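Local coordinates for phosphate binding protein (Planctomyces limnophilus, PDB 4JWO) that probably binds phosphate for its transport across the cytoplasmic membrane, at residues K130-V135 with Y289-K294; D142-V147 with T280-P285. All blocks are in the same frame, centred on the assembly; numbering follows the deposited sequence. Where two conformers were deposited one is given.

Overall arrangement
Interactions 1 and 2 sample the same two antiparallel strands, 134-148 and 283-291, at places whose centres lie about 29 Å apart. Along the chain the order is 130-135, 142-147, 280-285, 289-294, so interaction 2 is nested inside the loop closed by interaction 1. The centre of interaction 1 lies near the periphery, about 23 Å from the centre of the chain, whereas that of the buried interaction 2 is about 8 Å from it. The pair illustrates how long strands tie a two-lobed periplasmic binding protein together: interaction 1 fastens their outer ends within one lobe, and interaction 2 joins them near the passage between the lobes, consistent with a hinge.

Interaction 1 of 2, residues K130-V135 with Y289-K294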
# COMPACT_ATOMS: atom_id res chain seq x y z
N LYS A 130 -25.66 4.50 -11.70
CA LYS A 130 -25.32 4.40 -13.12
C LYS A 130 -25.45 2.98 -13.65
O LYS A 130 -25.05 2.70 -14.78
CB LYS A 130 -23.91 4.94 -13.37
CG LYS A 130 -23.83 6.45 -13.45
CD LYS A 130 -22.39 6.92 -13.38
CE LYS A 130 -22.29 8.42 -13.61
NZ LYS A 130 -22.74 8.82 -14.98
N GLY A 131 -26.00 2.09 -12.84
CA GLY A 131 -26.16 0.71 -13.25
C GLY A 131 -24.86 -0.07 -13.21
O GLY A 131 -24.77 -1.16 -13.77
N ILE A 132 -23.85 0.48 -12.54
CA ILE A 132 -22.54 -0.15 -12.46
C ILE A 132 -22.52 -1.18 -11.33
O ILE A 132 -22.68 -0.84 -10.16
CB ILE A 132 -21.41 0.89 -12.26
CG1 ILE A 132 -21.42 1.92 -13.40
CG2 ILE A 132 -20.06 0.21 -12.19
CD1 ILE A 132 -20.32 2.96 -13.26
N ASP A 133 -22.34 -2.45 -11.70
CA ASP A 133 -22.33 -3.54 -10.74
C ASP A 133 -20.89 -3.94 -10.43
O ASP A 133 -20.36 -4.89 -11.02
CB ASP A 133 -23.10 -4.72 -11.31
CG ASP A 133 -23.48 -5.74 -10.26
OD1 ASP A 133 -23.04 -5.61 -9.10
OD2 ASP A 133 -24.22 -6.68 -10.61
N TYR A 134 -20.27 -3.23 -9.49
CA TYR A 134 -18.85 -3.44 -9.20
C TYR A 134 -18.58 -4.77 -8.51
O TYR A 134 -19.42 -5.28 -7.77
CB TYR A 134 -18.31 -2.28 -8.35
CG TYR A 134 -18.74 -2.29 -6.89
CD1 TYR A 134 -18.04 -3.03 -5.95
CD2 TYR A 134 -19.82 -1.55 -6.46
CE1 TYR A 134 -18.41 -3.05 -4.63
CE2 TYR A 134 -20.20 -1.55 -5.12
CZ TYR A 134 -19.49 -2.30 -4.22
OH TYR A 134 -19.86 -2.32 -2.89
N VAL A 135 -17.40 -5.33 -8.74
CA VAL A 135 -16.95 -6.51 -8.01
C VAL A 135 -15.60 -6.19 -7.37
O VAL A 135 -14.70 -5.68 -8.03
CB VAL A 135 -16.81 -7.75 -8.91
CG1 VAL A 135 -16.56 -8.99 -8.07
CG2 VAL A 135 -18.06 -7.93 -9.77
N TYR A 289 -10.89 -3.54 -8.54
CA TYR A 289 -12.31 -3.50 -8.85
C TYR A 289 -12.54 -3.60 -10.34
O TYR A 289 -11.79 -3.03 -11.13
CB TYR A 289 -12.94 -2.18 -8.38
CG TYR A 289 -13.12 -2.06 -6.89
CD1 TYR A 289 -12.08 -1.66 -6.07
CD2 TYR A 289 -14.35 -2.33 -6.31
CE1 TYR A 289 -12.25 -1.54 -4.71
CE2 TYR A 289 -14.53 -2.21 -4.95
CZ TYR A 289 -13.48 -1.82 -4.16
OH TYR A 289 -13.68 -1.71 -2.79
N THR A 290 -13.57 -4.33 -10.73
CA THR A 290 -14.08 -4.25 -12.09
C THR A 290 -15.59 -4.40 -11.99
O THR A 290 -16.14 -4.24 -10.91
CB THR A 290 -13.42 -5.29 -13.02
OG1 THR A 290 -13.82 -5.05 -14.38
CG2 THR A 290 -13.82 -6.69 -12.62
N THR A 291 -16.27 -4.67 -13.10
CA THR A 291 -17.72 -4.80 -13.05
C THR A 291 -18.15 -6.15 -13.60
O THR A 291 -17.39 -6.81 -14.30
CB THR A 291 -18.42 -3.66 -13.80
OG1 THR A 291 -18.38 -3.91 -15.21
CG2 THR A 291 -17.75 -2.33 -13.51
N LYS A 292 -19.38 -6.54 -13.28
CA LYS A 292 -19.94 -7.79 -13.77
C LYS A 292 -20.04 -7.77 -15.29
O LYS A 292 -19.78 -8.77 -15.95
CB LYS A 292 -21.32 -8.01 -13.13
CG LYS A 292 -21.93 -9.37 -13.36
CD LYS A 292 -23.14 -9.57 -12.44
CE LYS A 292 -23.94 -10.81 -12.81
NZ LYS A 292 -23.18 -12.07 -12.57
N ALA A 293 -20.40 -6.61 -15.84
CA ALA A 293 -20.50 -6.47 -17.29
C ALA A 293 -19.15 -6.63 -17.99
O ALA A 293 -19.05 -7.28 -19.02
CB ALA A 293 -21.15 -5.14 -17.66
N LYS A 294 -18.10 -6.02 -17.42
CA LYS A 294 -16.77 -6.12 -18.02
C LYS A 294 -16.24 -7.55 -17.97
O LYS A 294 -15.47 -7.96 -18.83
CB LYS A 294 -15.78 -5.19 -17.31
CG LYS A 294 -16.12 -3.71 -17.34
CD LYS A 294 -15.73 -3.06 -18.65
CE LYS A 294 -15.96 -1.56 -18.59
NZ LYS A 294 -15.56 -0.90 -19.86
O HOH W 1 -21.98 -4.00 -14.34
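Thr290 O is gripped from strand 134-148 by Val135 N at 2.7 Å, a bond of 165° at the hydrogen, and is also approached by the CA-H of Tyr134. This is the outer end of an antiparallel beta pairing in the sheet of a periplasmic binding protein fold. Val135 and Thr290 make the hydrogen-bonded pair, with Thr290 N returning a bond to Val135 O, while Tyr134 and Thr291 form the non-hydrogen-bonded pair beside it. Past the strand end, Lys292 N donates to Asp133 O at 3.0 Å, and the CA-H of Thr291 leans on the same oxygen.

The two tyrosines lie alongside each other and point the same way, CD1 of Tyr134 meeting the edge of the Tyr289 ring near its plane, 3.7 Å from CE2; the ring planes are inclined at 56°. Tyr134 reaches this place because its CG is tucked between the backbone N and the carbonyl carbon (chi1 74°). Tyr289 extends the packing to Phe102, an edge-to-face partner, and its OH takes a hydrogen bond from Ile119 N. With an alanine at Tyr289, Ile119 N would probably lose its acceptor and the rings of Tyr134 and Phe102 a common neighbour.

On the same side as the tyrosines, CG2 of Ile132 meets CG2 of Thr291 at 3.7 Å, and Ile132, Tyr134 and Thr291 all rest on Phe105 of helix 98-106. Val135, on the opposite face, packs against Arg335 and Ala339 of helix 326-340. The aliphatic part of Lys292 runs beside Asp133, its CD 3.6 Å from OD2; NZ bends off to the carbonyls of Ala339 and Lys341 instead of pairing with that carboxylate. Thr291 OG1 accepts from Lys294 N at 3.1 Å, an ST motif in the residues that follow the strand, where the backbone takes helical angles.

Interaction 2 of 2, residues D142-V147 with T280-P285; sequences DGLTVV and TPLSRP
Leu144 N meets Leu282 O at 2.8 Å, and with this bond the compact part of the contact begins. Strands 134-148 and 283-291 run antiparallel here at 171°, near the passage between the two lobes of the periplasmic binding protein fold, and two further backbone bonds join Asp142 and Arg284 in a hydrogen-bonded pair. Between them Gly143 and Ser283 form a non-hydrogen-bonded pair whose CA atoms are only 4.0 Å apart. With no side chain at Gly143, Ser283 CB can settle 3.9 Å from the glycine CA, while its OG bonds to Tyr279 O. The apolar side is closed by Leu282: its CD1 touches Val146 CG2 at 4.0 Å, and its CB lies close to Leu144 O. Helix 198-208 adds cover, Val206 on Leu282 and Tyr202 on Leu144.

The side carrying Asp142 and Arg284 is less tightly packed: the carboxylate is buried, touching Thr70 and Tyr321, but a water spans the gap to the partly exposed Arg284, which touches Ser116. The water donates to Asp142 OD2 at 2.8 Å and accepts from Arg284 NE, in the guanidinium plane, also at 2.8 Å. The guanidinium forms a salt bridge to Glu205 and a cation-pi contact with Tyr202. A sulfate about 5 Å from the Arg284 side chain, probably from the crystallisation liquor, is consistent with an anion pocket nearby. With OD2 of Asp142 and NE of Arg284 5.1 Å apart, their opposite charges probably steady each other through the water rather than by a direct salt bridge.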
# COMPACT_ATOMS: atom_id res chain seq x y z
N ASP A 142 -0.57 -4.48 2.08
CA ASP A 142 0.56 -3.55 2.01
C ASP A 142 0.92 -3.16 3.43
O ASP A 142 0.09 -2.58 4.13
CB ASP A 142 0.14 -2.31 1.21
CG ASP A 142 1.27 -1.30 1.00
OD1 ASP A 142 2.35 -1.46 1.60
OD2 ASP A 142 1.07 -0.32 0.25
N GLY A 143 2.13 -3.48 3.86
CA GLY A 143 2.59 -3.11 5.19
C GLY A 143 3.82 -2.23 5.15
O GLY A 143 4.73 -2.48 4.37
N LEU A 144 3.85 -1.20 5.98
CA LEU A 144 5.02 -0.34 6.12
C LEU A 144 5.55 -0.42 7.53
O LEU A 144 4.78 -0.54 8.48
CB LEU A 144 4.65 1.12 5.88
CG LEU A 144 4.13 1.52 4.51
CD1 LEU A 144 4.06 3.05 4.46
CD2 LEU A 144 5.02 0.98 3.40
N THR A 145 6.86 -0.31 7.67
CA THR A 145 7.48 -0.24 8.98
C THR A 145 8.15 1.10 9.20
O THR A 145 8.80 1.64 8.31
CB THR A 145 8.55 -1.31 9.17
OG1 THR A 145 9.52 -1.19 8.13
CG2 THR A 145 7.91 -2.70 9.12
N VAL A 146 7.98 1.63 10.40
CA VAL A 146 8.81 2.72 10.89
C VAL A 146 9.95 2.10 11.67
O VAL A 146 9.73 1.21 12.50
CB VAL A 146 8.00 3.63 11.82
CG1 VAL A 146 8.88 4.69 12.44
CG2 VAL A 146 6.86 4.27 11.02
N VAL A 147 11.17 2.52 11.38
CA VAL A 147 12.34 1.92 12.00
C VAL A 147 13.21 2.95 12.70
O VAL A 147 13.28 4.11 12.29
CB VAL A 147 13.20 1.15 10.96
CG1 VAL A 147 12.43 -0.05 10.42
CG2 VAL A 147 13.63 2.07 9.81
N THR A 280 -2.54 -1.31 12.58
CA THR A 280 -3.19 -0.25 11.84
C THR A 280 -2.71 1.11 12.38
O THR A 280 -2.50 1.26 13.58
CB THR A 280 -4.74 -0.42 11.91
OG1 THR A 280 -5.39 0.52 11.05
CG2 THR A 280 -5.25 -0.26 13.34
N PRO A 281 -2.56 2.11 11.51
CA PRO A 281 -2.92 2.18 10.08
C PRO A 281 -1.85 1.77 9.07
O PRO A 281 -2.11 1.90 7.88
CB PRO A 281 -3.21 3.67 9.90
CG PRO A 281 -2.18 4.32 10.79
CD PRO A 281 -2.06 3.41 12.00
N LEU A 282 -0.71 1.28 9.52
CA LEU A 282 0.40 1.05 8.60
C LEU A 282 0.44 -0.32 7.92
O LEU A 282 1.42 -0.67 7.26
CB LEU A 282 1.74 1.39 9.28
CG LEU A 282 1.90 2.89 9.55
CD1 LEU A 282 3.10 3.15 10.46
CD2 LEU A 282 2.07 3.64 8.24
N SER A 283 -0.62 -1.10 8.05
CA SER A 283 -0.86 -2.18 7.08
C SER A 283 -2.31 -2.12 6.67
O SER A 283 -3.18 -1.74 7.47
CB SER A 283 -0.47 -3.57 7.61
OG SER A 283 -1.36 -4.05 8.62
N ARG A 284 -2.58 -2.46 5.42
CA ARG A 284 -3.94 -2.42 4.91
C ARG A 284 -4.06 -3.28 3.67
O ARG A 284 -3.08 -3.49 2.95
CB ARG A 284 -4.33 -0.98 4.57
CG ARG A 284 -3.56 -0.38 3.40
CD ARG A 284 -3.93 1.07 3.25
NE ARG A 284 -3.12 1.75 2.25
CZ ARG A 284 -3.28 3.03 1.93
NH1 ARG A 284 -4.20 3.77 2.53
NH2 ARG A 284 -2.50 3.58 1.01
N PRO A 285 -5.28 -3.78 3.39
CA PRO A 285 -5.50 -4.60 2.21
C PRO A 285 -5.54 -3.75 0.95
O PRO A 285 -5.92 -2.58 1.00
CB PRO A 285 -6.86 -5.25 2.47
CG PRO A 285 -7.56 -4.27 3.40
CD PRO A 285 -6.47 -3.68 4.25
O HOH W 2 -1.38 1.08 0.19